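Local coordinates for aminoglycoside N(6')acetyltransferase (Legionella pneumophila subsp. pneumophila, PDB 3F5B), which probably transfers an acyl group, as an acetyltransferase of the GNAT family named for acetylating aminoglycosides at the 6' amino group, at residues E26-L29 and G30-H33. Sequence-based numbering, arbitrary orientation.
Sequences ELVL and GWIH
Leu-27 lies over one face of the Trp-31 indole, one helical turn on. Its CG sits 4.1 Å from the centroid of the six-membered ring of Trp-31, 20° off the normal, a CH-pi contact displaced toward the rim. The two methyls share the same face. CD1 of Leu-27 is 3.6 Å from NE1 of Trp-31, and CD2 rests over CZ2 and CH2. The indole can lie there because its CG is turned back beside the backbone N (chi1 -85°), toward the preceding turn. The carbonyl O of Leu-27 also faces the ring, near CG, while accepting a hydrogen bond from Trp-31 N (3.1 Å). Val-28 meets the indole differently: its CG2 comes obliquely to CE3 of Trp-31 at 3.8 Å.

The helix ends here. Ile-32 N still bonds to Val-28 O at 3.0 Å, but Ile-32 is the first residue to leave helical angles. The next carbonyl, Leu-29 O, is taken by a side chain instead. His-33 ND1 donates to it at 2.6 Å, with an almost straight N-H...O angle of 178°. The oxygen lies in the imidazole plane, at the ring edge. This bond implies a proton on ND1 and limits rotation of the ring. His-33 N turns to Gly-30 O (3.0 Å).

Helix 25-31 packs between the sheet and helix 43-57. Leu-27 and Trp-31 rest on Ile-68 of strand 65-71 and Pro-75 of strand 74-84. Val-28 and Ile-32 meet Tyr-78 of strand 74-84, while Leu-29 and His-33 touch Ile-50 of helix 43-57.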
loop_
_atom_site.group_PDB
_atom_site.type_symbol
_atom_site.label_atom_id
_atom_site.label_comp_id
_atom_site.label_asym_id
_atom_site.label_seq_id
_atom_site.Cartn_x
_atom_site.Cartn_y
_atom_site.Cartn_z
ATOM N N GLU A 26 -7.576 12.797 11.875
ATOM C CA GLU A 26 -7.316 12.349 13.228
ATOM C C GLU A 26 -7.450 10.835 13.368
ATOM O O GLU A 26 -6.642 10.213 14.057
ATOM C CB GLU A 26 -8.164 13.129 14.245
ATOM C CG GLU A 26 -7.864 14.636 14.147
ATOM C CD GLU A 26 -8.292 15.431 15.338
ATOM O OE1 GLU A 26 -9.258 15.023 16.055
ATOM O OE2 GLU A 26 -7.660 16.482 15.548
ATOM N N LEU A 27 -8.428 10.242 12.672
ATOM C CA LEU A 27 -8.559 8.768 12.623
ATOM C C LEU A 27 -7.261 8.072 12.220
ATOM O O LEU A 27 -6.796 7.127 12.896
ATOM C CB LEU A 27 -9.707 8.337 11.692
ATOM C CG LEU A 27 -9.840 6.834 11.363
ATOM C CD1 LEU A 27 -10.236 6.029 12.572
ATOM C CD2 LEU A 27 -10.830 6.588 10.222
ATOM N N VAL A 28 -6.688 8.521 11.099
ATOM C CA VAL A 28 -5.480 7.910 10.569
ATOM C C VAL A 28 -4.283 8.243 11.467
ATOM O O VAL A 28 -3.432 7.384 11.727
ATOM C CB VAL A 28 -5.228 8.331 9.104
ATOM C CG1 VAL A 28 -3.839 7.911 8.630
ATOM C CG2 VAL A 28 -6.328 7.727 8.197
ATOM N N LEU A 29 -4.215 9.478 11.962
ATOM C CA LEU A 29 -3.160 9.807 12.931
ATOM C C LEU A 29 -3.133 8.859 14.167
ATOM O O LEU A 29 -2.054 8.408 14.610
ATOM C CB LEU A 29 -3.221 11.287 13.332
ATOM C CG LEU A 29 -2.608 12.277 12.321
ATOM C CD1 LEU A 29 -2.942 13.698 12.763
ATOM C CD2 LEU A 29 -1.088 12.114 12.180
ATOM N N GLY A 30 -4.305 8.535 14.700
ATOM C CA GLY A 30 -4.386 7.600 15.819
ATOM C C GLY A 30 -3.881 6.239 15.361
ATOM O O GLY A 30 -3.053 5.608 16.037
ATOM N N TRP A 31 -4.365 5.813 14.199
ATOM C CA TRP A 31 -4.019 4.519 13.618
ATOM C C TRP A 31 -2.507 4.285 13.579
ATOM O O TRP A 31 -2.027 3.238 13.973
ATOM C CB TRP A 31 -4.543 4.419 12.190
ATOM C CG TRP A 31 -5.976 3.967 12.059
ATOM C CD1 TRP A 31 -6.816 3.529 13.063
ATOM C CD2 TRP A 31 -6.714 3.870 10.850
ATOM N NE1 TRP A 31 -8.028 3.176 12.537
ATOM C CE2 TRP A 31 -7.985 3.354 11.174
ATOM C CE3 TRP A 31 -6.410 4.133 9.506
ATOM C CZ2 TRP A 31 -8.988 3.149 10.201
ATOM C CZ3 TRP A 31 -7.389 3.920 8.542
ATOM C CH2 TRP A 31 -8.674 3.433 8.899
ATOM N N ILE A 32 -1.759 5.281 13.132
ATOM C CA ILE A 32 -0.343 5.061 12.884
ATOM C C ILE A 32 0.508 5.325 14.110
ATOM O O ILE A 32 1.747 5.361 14.021
ATOM C CB ILE A 32 0.156 5.884 11.679
ATOM C CG1 ILE A 32 0.073 7.404 11.978
ATOM C CG2 ILE A 32 -0.653 5.496 10.423
ATOM C CD1 ILE A 32 0.516 8.300 10.843
ATOM N N HIS A 33 -0.156 5.520 15.246
ATOM C CA HIS A 33 0.506 5.511 16.544
ATOM C C HIS A 33 0.161 4.278 17.402
ATOM O O HIS A 33 0.489 4.218 18.600
ATOM C CB HIS A 33 0.239 6.835 17.276
ATOM C CG HIS A 33 0.930 8.006 16.643
ATOM N ND1 HIS A 33 0.367 8.752 15.626
ATOM C CD2 HIS A 33 2.159 8.537 16.863
ATOM C CE1 HIS A 33 1.215 9.693 15.253
ATOM N NE2 HIS A 33 2.307 9.590 15.991
#